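Local coordinates for protein GDP-perosamine synthase (Caulobacter crescentus, PDB 3BN1) that uses pyridoxal phosphate to transfer the amino group of L-glutamate to GDP-4-keto-6-deoxy-D-mannose, making GDP-perosamine for the O-antigen of the outer membrane, at residues L6-P14 against D310-P318; A161-R169 against L281-M289. One frame throughout, in Å; residues are numbered along the deposited sequence.

Contact 1 of 2, residues L6-P14 against D310-P318; sequences LPRISVAAP and DALGIESRP. With AKG (2-oxoglutaric acid), chain G.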
loop_
_atom_site.group_PDB
_atom_site.type_symbol
_atom_site.label_atom_id
_atom_site.label_comp_id
_atom_site.label_asym_id
_atom_site.label_seq_id
_atom_site.Cartn_x
_atom_site.Cartn_y
_atom_site.Cartn_z
ATOM N N LEU A 6 -29.439 8.819 -22.924
ATOM C CA LEU A 6 -28.358 7.850 -23.128
ATOM C C LEU A 6 -27.320 7.932 -22.020
ATOM O O LEU A 6 -26.524 8.865 -21.922
ATOM C CB LEU A 6 -27.668 8.063 -24.481
ATOM C CG LEU A 6 -26.966 9.429 -24.608
ATOM C CD1 LEU A 6 -26.153 9.609 -25.886
ATOM C CD2 LEU A 6 -27.882 10.638 -24.364
ATOM N N PRO A 7 -27.321 6.951 -21.144
ATOM C CA PRO A 7 -26.277 6.977 -20.172
ATOM C C PRO A 7 -24.970 6.775 -20.966
ATOM O O PRO A 7 -24.894 6.212 -22.070
ATOM C CB PRO A 7 -26.575 5.730 -19.340
ATOM C CG PRO A 7 -27.037 4.762 -20.382
ATOM C CD PRO A 7 -27.874 5.601 -21.329
ATOM N N ARG A 8 -23.908 7.214 -20.326
ATOM C CA ARG A 8 -22.555 7.043 -20.807
ATOM C C ARG A 8 -22.183 5.580 -20.695
ATOM O O ARG A 8 -22.573 4.824 -19.806
ATOM C CB ARG A 8 -21.603 7.815 -19.890
ATOM C CG ARG A 8 -21.023 9.052 -20.550
ATOM C CD ARG A 8 -19.959 9.616 -19.650
ATOM N NE ARG A 8 -18.612 9.214 -20.041
ATOM C CZ ARG A 8 -18.027 9.572 -21.179
ATOM N NH1 ARG A 8 -18.693 10.317 -22.070
ATOM N NH2 ARG A 8 -16.766 9.192 -21.407
ATOM N N ILE A 9 -21.345 5.197 -21.623
ATOM C CA ILE A 9 -20.848 3.843 -21.602
ATOM C C ILE A 9 -19.397 4.021 -21.076
ATOM O O ILE A 9 -18.596 4.797 -21.628
ATOM C CB ILE A 9 -20.966 3.295 -23.060
ATOM C CG1 ILE A 9 -22.377 2.720 -23.294
ATOM C CG2 ILE A 9 -19.872 2.267 -23.339
ATOM C CD1 ILE A 9 -22.764 2.730 -24.789
ATOM N N SER A 10 -19.067 3.334 -19.978
ATOM C CA SER A 10 -17.711 3.403 -19.415
ATOM C C SER A 10 -16.854 2.236 -19.894
ATOM O O SER A 10 -17.385 1.167 -20.179
ATOM C CB SER A 10 -17.719 3.462 -17.889
ATOM O OG SER A 10 -19.003 3.281 -17.346
ATOM N N VAL A 11 -15.546 2.437 -20.064
ATOM C CA VAL A 11 -14.682 1.332 -20.544
ATOM C C VAL A 11 -14.700 0.089 -19.645
ATOM O O VAL A 11 -14.571 -1.034 -20.138
ATOM C CB VAL A 11 -13.181 1.710 -20.815
ATOM C CG1 VAL A 11 -12.980 2.390 -22.154
ATOM C CG2 VAL A 11 -12.521 2.413 -19.664
ATOM N N ALA A 12 -14.883 0.302 -18.339
ATOM C CA ALA A 12 -14.908 -0.750 -17.345
ATOM C C ALA A 12 -15.837 -0.287 -16.252
ATOM O O ALA A 12 -16.388 0.802 -16.328
ATOM C CB ALA A 12 -13.556 -0.969 -16.806
ATOM N N ALA A 13 -15.997 -1.121 -15.241
ATOM C CA ALA A 13 -16.912 -0.835 -14.132
ATOM C C ALA A 13 -17.069 -2.114 -13.296
ATOM O O ALA A 13 -17.294 -3.215 -13.824
ATOM C CB ALA A 13 -18.267 -0.382 -14.658
ATOM N N PRO A 14 -16.906 -1.971 -11.990
ATOM C CA PRO A 14 -17.014 -3.111 -11.099
ATOM C C PRO A 14 -18.424 -3.705 -11.103
ATOM O O PRO A 14 -19.443 -3.011 -10.951
ATOM C CB PRO A 14 -16.702 -2.504 -9.708
ATOM C CG PRO A 14 -16.083 -1.177 -9.970
ATOM C CD PRO A 14 -16.759 -0.721 -11.233
ATOM N N ASP A 310 -15.875 10.197 -26.857
ATOM C CA ASP A 310 -16.261 10.845 -25.589
ATOM C C ASP A 310 -17.499 11.746 -25.736
ATOM O O ASP A 310 -18.441 11.691 -24.937
ATOM C CB ASP A 310 -15.088 11.753 -25.149
ATOM C CG ASP A 310 -15.238 12.236 -23.691
ATOM O OD1 ASP A 310 -15.991 11.603 -22.912
ATOM O OD2 ASP A 310 -14.629 13.271 -23.327
ATOM N N ALA A 311 -17.438 12.622 -26.737
ATOM C CA ALA A 311 -18.497 13.598 -27.030
ATOM C C ALA A 311 -19.775 12.809 -27.329
ATOM O O ALA A 311 -20.872 13.269 -27.078
ATOM C CB ALA A 311 -18.111 14.461 -28.264
ATOM N N LEU A 312 -19.620 11.595 -27.849
ATOM C CA LEU A 312 -20.752 10.723 -28.140
ATOM C C LEU A 312 -21.103 9.917 -26.909
ATOM O O LEU A 312 -21.940 9.039 -27.011
ATOM C CB LEU A 312 -20.518 9.816 -29.361
ATOM C CG LEU A 312 -20.584 10.572 -30.710
ATOM C CD1 LEU A 312 -19.760 9.988 -31.872
ATOM C CD2 LEU A 312 -22.063 10.883 -31.114
ATOM N N GLY A 313 -20.494 10.220 -25.758
ATOM C CA GLY A 313 -20.815 9.499 -24.521
ATOM C C GLY A 313 -20.241 8.108 -24.322
ATOM O O GLY A 313 -20.776 7.295 -23.530
ATOM N N ILE A 314 -19.122 7.873 -25.000
ATOM C CA ILE A 314 -18.423 6.597 -24.970
ATOM C C ILE A 314 -16.984 6.723 -24.527
ATOM O O ILE A 314 -16.148 7.399 -25.164
ATOM C CB ILE A 314 -18.474 5.886 -26.319
ATOM C CG1 ILE A 314 -19.872 5.315 -26.512
ATOM C CG2 ILE A 314 -17.487 4.727 -26.391
ATOM C CD1 ILE A 314 -20.337 5.580 -27.858
ATOM N N GLU A 315 -16.692 6.014 -23.445
ATOM C CA GLU A 315 -15.321 5.973 -22.929
ATOM C C GLU A 315 -14.428 4.989 -23.698
ATOM O O GLU A 315 -14.844 3.889 -24.037
ATOM C CB GLU A 315 -15.333 5.546 -21.469
ATOM C CG GLU A 315 -13.951 5.756 -20.858
ATOM C CD GLU A 315 -13.891 5.566 -19.373
ATOM O OE1 GLU A 315 -14.825 4.934 -18.824
ATOM O OE2 GLU A 315 -12.886 6.048 -18.793
ATOM N N SER A 316 -13.188 5.376 -23.961
ATOM C CA SER A 316 -12.211 4.489 -24.609
ATOM C C SER A 316 -10.877 4.979 -24.053
ATOM O O SER A 316 -10.842 5.975 -23.326
ATOM C CB SER A 316 -12.273 4.584 -26.159
ATOM O OG SER A 316 -12.013 5.873 -26.675
ATOM N N ARG A 317 -9.755 4.401 -24.437
ATOM C CA ARG A 317 -8.496 4.987 -23.956
ATOM C C ARG A 317 -7.419 4.472 -24.872
ATOM O O ARG A 317 -7.568 3.463 -25.576
ATOM C CB ARG A 317 -8.156 4.605 -22.521
ATOM C CG ARG A 317 -7.975 3.159 -22.499
ATOM C CD ARG A 317 -7.874 2.477 -21.130
ATOM N NE ARG A 317 -6.552 2.620 -20.536
ATOM C CZ ARG A 317 -6.268 2.342 -19.263
ATOM N NH1 ARG A 317 -5.016 2.532 -18.850
ATOM N NH2 ARG A 317 -7.217 1.890 -18.416
ATOM N N PRO A 318 -6.312 5.186 -24.858
ATOM C CA PRO A 318 -5.233 4.779 -25.717
ATOM C C PRO A 318 -4.533 3.556 -25.192
ATOM O O PRO A 318 -4.557 3.216 -23.989
ATOM C CB PRO A 318 -4.300 5.983 -25.692
ATOM C CG PRO A 318 -4.587 6.692 -24.423
ATOM C CD PRO A 318 -5.882 6.176 -23.855
HETATM C C1 AKG G . -5.427 1.533 -15.889
HETATM O O1 AKG G . -5.780 2.743 -15.876
HETATM O O2 AKG G . -5.731 0.777 -16.843
HETATM C C2 AKG G . -4.654 0.984 -14.756
HETATM O O5 AKG G . -4.417 -0.207 -14.710
HETATM C C3 AKG G . -4.156 1.963 -13.713
HETATM C C4 AKG G . -3.544 1.243 -12.531
HETATM C C5 AKG G . -3.483 2.197 -11.368
HETATM O O3 AKG G . -2.944 1.784 -10.305
HETATM O O4 AKG G . -3.951 3.487 -11.504
HETATM O O HOH W 1 -14.337 3.101 -16.745
#
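Two torsional choices bring E315 and R8 across to their partners. E315 sets CG opposite its own N (chi1 -169°) and continues extended, which carries the carboxylate along the backbone of S10 and V11. R8 instead bends at chi3 (98°), folding its guanidinium back over the end of helix 302-311. There NH2 forms a salt bridge with D310 OD1 at 2.9 Å, the carboxylate turned nearly perpendicular to the guanidinium. The N-H geometry to OD1 is weak; the straighter bond runs from NH1 to D310 O, which lies in the guanidinium plane at 3.2 Å. That carbonyl also accepts from G313 N, and G313 O sits over one guanidinium face. Between the two side chains, I9 and I314 make a single beta bridge: I9 N donates to G313 O (2.9 Å) and E315 N to I9 O (2.9 Å). E315 OE1 then takes V11 N at 2.9 Å, from above the carboxylate plane, and receives a water that also meets A12 N. V11 crosses E315 at about a right angle, CG2 against CD at 3.5 Å, and its CG1 comes unusually close to E315 O, a buried carbonyl for which the model offers no partner. Farther along the segment, R317 brings its guanidinium edge to the 2-oxoglutarate, whose O2 receives a weak bond from NH1; R233 and Q215 of the second subunit also bind this ligand. The whole illustrates a Schellman helix end, with G313 at positive phi, leading through a short extended segment to an arginine of the ligand pocket.

Contact 2 of 2, residues A161-R169 against L281-M289; sequences AEAVGATYR and LTGRHVFWM
V286 and W288 make the close-fitting half of this contact, pressed against E162 and the type II turn from A163 to A166. V286 drives its two methyls into that turn: CG2 lies 3.4 Å from V164 O, and CG1 lies 3.4 Å from A166 N. G165, at positive phi in the turn, presents bare backbone to CG1. Beside it, W288 holds its indole CG opposite the backbone N (chi1 174°), which swings the six-membered ring across the E162 carboxylate, CZ3 lying 3.4 Å from CD and the two planes inclined 46° to each other. The carboxylate is held from beyond the contact, OE1 by Y136 N and OE2 by O3 of the pyridoxal-modified residue at position 188, while W288 NE1 donates to N187 O. The other half is more open. T167 N donates to a lone pair of R284 O, and R284 N returns an almost straight bond to T167 OG1 (3.1 Å). G283, without a side chain, lets its CA approach T167 O to 3.2 Å. Farther out, R169 N reaches T282 O at 2.6 Å, and T282 CB leans obliquely on Y168 CE1. Water links T167 O to T282 OG1; another bridges G165 O and R284 NH1, whose NH2 forms a salt bridge with E257. The exposed R169 lays its guanidinium over Y168 OH, itself hydrogen-bonded to D141, and pairs with D143. Overall, a turn and loop with a closely packed inner end and a hydrated outer end border the aminotransferase active site, E162 meeting the cofactor and W288 the 2-oxoglutarate.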
loop_
_atom_site.group_PDB
_atom_site.type_symbol
_atom_site.label_atom_id
_atom_site.label_comp_id
_atom_site.label_asym_id
_atom_site.label_seq_id
_atom_site.Cartn_x
_atom_site.Cartn_y
_atom_site.Cartn_z
ATOM N N ALA A 161 -1.425 -8.786 -14.155
ATOM C CA ALA A 161 -2.463 -7.816 -13.716
ATOM C C ALA A 161 -3.749 -7.795 -14.517
ATOM O O ALA A 161 -4.794 -7.466 -13.985
ATOM C CB ALA A 161 -1.899 -6.325 -13.644
ATOM N N GLU A 162 -3.666 -8.054 -15.814
ATOM C CA GLU A 162 -4.878 -7.892 -16.627
ATOM C C GLU A 162 -5.440 -9.209 -17.099
ATOM O O GLU A 162 -6.306 -9.220 -17.983
ATOM C CB GLU A 162 -4.431 -7.078 -17.865
ATOM C CG GLU A 162 -3.630 -5.840 -17.421
ATOM C CD GLU A 162 -3.146 -4.971 -18.582
ATOM O OE1 GLU A 162 -3.360 -5.331 -19.759
ATOM O OE2 GLU A 162 -2.566 -3.881 -18.320
ATOM N N ALA A 163 -4.918 -10.304 -16.541
ATOM C CA ALA A 163 -5.248 -11.601 -17.089
ATOM C C ALA A 163 -5.684 -12.697 -16.117
ATOM O O ALA A 163 -5.463 -13.882 -16.336
ATOM C CB ALA A 163 -4.004 -12.063 -17.905
ATOM N N VAL A 164 -6.401 -12.319 -15.079
ATOM C CA VAL A 164 -6.932 -13.308 -14.159
ATOM C C VAL A 164 -7.855 -14.206 -14.999
ATOM O O VAL A 164 -8.695 -13.744 -15.791
ATOM C CB VAL A 164 -7.723 -12.680 -12.986
ATOM C CG1 VAL A 164 -8.878 -11.856 -13.518
ATOM C CG2 VAL A 164 -8.294 -13.819 -12.165
ATOM N N GLY A 165 -7.667 -15.510 -14.858
ATOM C CA GLY A 165 -8.506 -16.431 -15.609
ATOM C C GLY A 165 -7.964 -16.923 -16.938
ATOM O O GLY A 165 -8.544 -17.836 -17.512
ATOM N N ALA A 166 -6.948 -16.259 -17.484
ATOM C CA ALA A 166 -6.417 -16.637 -18.784
ATOM C C ALA A 166 -5.667 -17.969 -18.638
ATOM O O ALA A 166 -5.214 -18.339 -17.555
ATOM C CB ALA A 166 -5.452 -15.453 -19.343
ATOM N N THR A 167 -5.509 -18.703 -19.723
ATOM C CA THR A 167 -4.759 -19.960 -19.641
ATOM C C THR A 167 -3.828 -20.055 -20.860
ATOM O O THR A 167 -4.024 -19.402 -21.891
ATOM C CB THR A 167 -5.674 -21.227 -19.656
ATOM O OG1 THR A 167 -6.465 -21.189 -20.857
ATOM C CG2 THR A 167 -6.555 -21.289 -18.424
ATOM N N TYR A 168 -2.846 -20.936 -20.747
ATOM C CA TYR A 168 -1.854 -21.098 -21.783
ATOM C C TYR A 168 -1.437 -22.561 -21.739
ATOM O O TYR A 168 -0.930 -23.059 -20.719
ATOM C CB TYR A 168 -0.645 -20.209 -21.430
ATOM C CG TYR A 168 0.506 -20.343 -22.398
ATOM C CD1 TYR A 168 0.552 -19.528 -23.551
ATOM C CD2 TYR A 168 1.517 -21.314 -22.208
ATOM C CE1 TYR A 168 1.558 -19.667 -24.495
ATOM C CE2 TYR A 168 2.563 -21.466 -23.168
ATOM C CZ TYR A 168 2.583 -20.632 -24.310
ATOM O OH TYR A 168 3.622 -20.726 -25.249
ATOM N N ARG A 169 -1.659 -23.246 -22.849
ATOM C CA ARG A 169 -1.278 -24.647 -22.947
ATOM C C ARG A 169 -1.483 -25.465 -21.660
ATOM O O ARG A 169 -0.592 -26.188 -21.175
ATOM C CB ARG A 169 0.132 -24.740 -23.502
ATOM C CG ARG A 169 0.195 -24.063 -24.883
ATOM C CD ARG A 169 1.597 -24.140 -25.383
ATOM N NE ARG A 169 1.767 -23.425 -26.676
ATOM C CZ ARG A 169 2.948 -23.184 -27.293
ATOM N NH1 ARG A 169 4.109 -23.593 -26.770
ATOM N NH2 ARG A 169 2.994 -22.524 -28.450
ATOM N N LEU A 281 -3.990 -19.015 -30.365
ATOM C CA LEU A 281 -4.725 -20.224 -30.007
ATOM C C LEU A 281 -4.071 -20.974 -28.850
ATOM O O LEU A 281 -4.327 -22.156 -28.676
ATOM C CB LEU A 281 -4.863 -21.137 -31.229
ATOM C CG LEU A 281 -5.574 -20.544 -32.437
ATOM C CD1 LEU A 281 -5.594 -21.506 -33.631
ATOM C CD2 LEU A 281 -6.986 -20.174 -31.994
ATOM N N THR A 282 -3.224 -20.287 -28.086
ATOM C CA THR A 282 -2.474 -20.855 -26.944
ATOM C C THR A 282 -3.273 -21.198 -25.680
ATOM O O THR A 282 -2.856 -22.040 -24.880
ATOM C CB THR A 282 -1.329 -19.955 -26.540
ATOM O OG1 THR A 282 -1.840 -18.625 -26.350
ATOM C CG2 THR A 282 -0.308 -19.952 -27.642
ATOM N N GLY A 283 -4.449 -20.587 -25.544
ATOM C CA GLY A 283 -5.331 -20.810 -24.392
ATOM C C GLY A 283 -6.354 -19.685 -24.439
ATOM O O GLY A 283 -6.513 -18.999 -25.461
ATOM N N ARG A 284 -6.990 -19.445 -23.304
ATOM C CA ARG A 284 -8.052 -18.436 -23.211
ATOM C C ARG A 284 -7.517 -17.044 -23.019
ATOM O O ARG A 284 -6.686 -16.791 -22.121
ATOM C CB ARG A 284 -8.885 -18.711 -21.969
ATOM C CG ARG A 284 -10.099 -17.817 -21.853
ATOM C CD ARG A 284 -10.971 -18.191 -20.662
ATOM N NE ARG A 284 -12.345 -17.665 -20.828
ATOM C CZ ARG A 284 -13.343 -17.966 -19.995
ATOM N NH1 ARG A 284 -13.082 -18.709 -18.923
ATOM N NH2 ARG A 284 -14.586 -17.538 -20.210
ATOM N N HIS A 285 -8.062 -16.147 -23.825
ATOM C CA HIS A 285 -7.774 -14.731 -23.760
ATOM C C HIS A 285 -8.998 -14.180 -23.031
ATOM O O HIS A 285 -10.153 -14.312 -23.480
ATOM C CB HIS A 285 -7.739 -14.237 -25.170
ATOM C CG HIS A 285 -7.371 -12.805 -25.307
ATOM N ND1 HIS A 285 -7.762 -11.849 -24.394
ATOM C CD2 HIS A 285 -6.739 -12.151 -26.317
ATOM C CE1 HIS A 285 -7.370 -10.664 -24.819
ATOM N NE2 HIS A 285 -6.732 -10.816 -25.969
ATOM N N VAL A 286 -8.774 -13.648 -21.840
ATOM C CA VAL A 286 -9.870 -13.170 -21.018
ATOM C C VAL A 286 -10.410 -11.768 -21.350
ATOM O O VAL A 286 -11.474 -11.373 -20.859
ATOM C CB VAL A 286 -9.657 -13.420 -19.523
ATOM C CG1 VAL A 286 -9.594 -14.955 -19.206
ATOM C CG2 VAL A 286 -8.499 -12.598 -19.024
ATOM N N PHE A 287 -9.742 -11.062 -22.252
ATOM C CA PHE A 287 -10.278 -9.777 -22.679
ATOM C C PHE A 287 -10.568 -8.707 -21.614
ATOM O O PHE A 287 -11.687 -8.154 -21.495
ATOM C CB PHE A 287 -11.450 -10.022 -23.641
ATOM C CG PHE A 287 -11.014 -10.340 -25.049
ATOM C CD1 PHE A 287 -10.604 -9.318 -25.921
ATOM C CD2 PHE A 287 -10.915 -11.650 -25.485
ATOM C CE1 PHE A 287 -10.131 -9.591 -27.247
ATOM C CE2 PHE A 287 -10.495 -11.936 -26.800
ATOM C CZ PHE A 287 -10.076 -10.910 -27.676
ATOM N N TRP A 288 -9.516 -8.359 -20.868
ATOM C CA TRP A 288 -9.659 -7.276 -19.915
ATOM C C TRP A 288 -10.179 -6.044 -20.704
ATOM O O TRP A 288 -11.053 -5.274 -20.257
ATOM C CB TRP A 288 -8.299 -6.963 -19.273
ATOM C CG TRP A 288 -8.460 -5.718 -18.371
ATOM C CD1 TRP A 288 -9.451 -5.471 -17.448
ATOM C CD2 TRP A 288 -7.588 -4.585 -18.340
ATOM N NE1 TRP A 288 -9.258 -4.207 -16.875
ATOM C CE2 TRP A 288 -8.100 -3.672 -17.391
ATOM C CE3 TRP A 288 -6.488 -4.202 -19.114
ATOM C CZ2 TRP A 288 -7.523 -2.416 -17.177
ATOM C CZ3 TRP A 288 -5.860 -2.975 -18.819
ATOM C CH2 TRP A 288 -6.352 -2.131 -17.835
ATOM N N MET A 289 -9.687 -5.897 -21.933
ATOM C CA MET A 289 -10.107 -4.830 -22.820
ATOM C C MET A 289 -10.019 -5.356 -24.228
ATOM O O MET A 289 -9.032 -6.051 -24.544
ATOM C CB MET A 289 -9.049 -3.742 -22.737
ATOM C CG MET A 289 -8.967 -3.210 -21.323
ATOM S SD MET A 289 -9.490 -1.545 -21.229
ATOM C CE MET A 289 -7.808 -0.915 -21.043
HETATM O O HOH W 2 -10.637 -19.478 -17.678
HETATM O O HOH W 3 -2.792 -18.037 -24.001
#

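In the fold
Contact 2 is nested, along the chain, inside the loop closed by contact 1, and their centres lie 23 Å apart. Contact 1 ties the N-terminal loop to the end of helix 302-311; contact 2 begins just beyond strand 155-159 of the seven-stranded sheet and sits nearer the chain centre. Both connect to the four-stranded antiparallel sheet: the loop 281-289 leads into strand 290-294, and contact 1 runs into strand 317-318, with strand 347-350 between the two. The contacts meet directly, R317 CD packing on M289 CE at 3.4 Å. Thus distant parts of the sequence converge on one 2-oxoglutarate pocket, R317 supplied by contact 1 and W288 by contact 2.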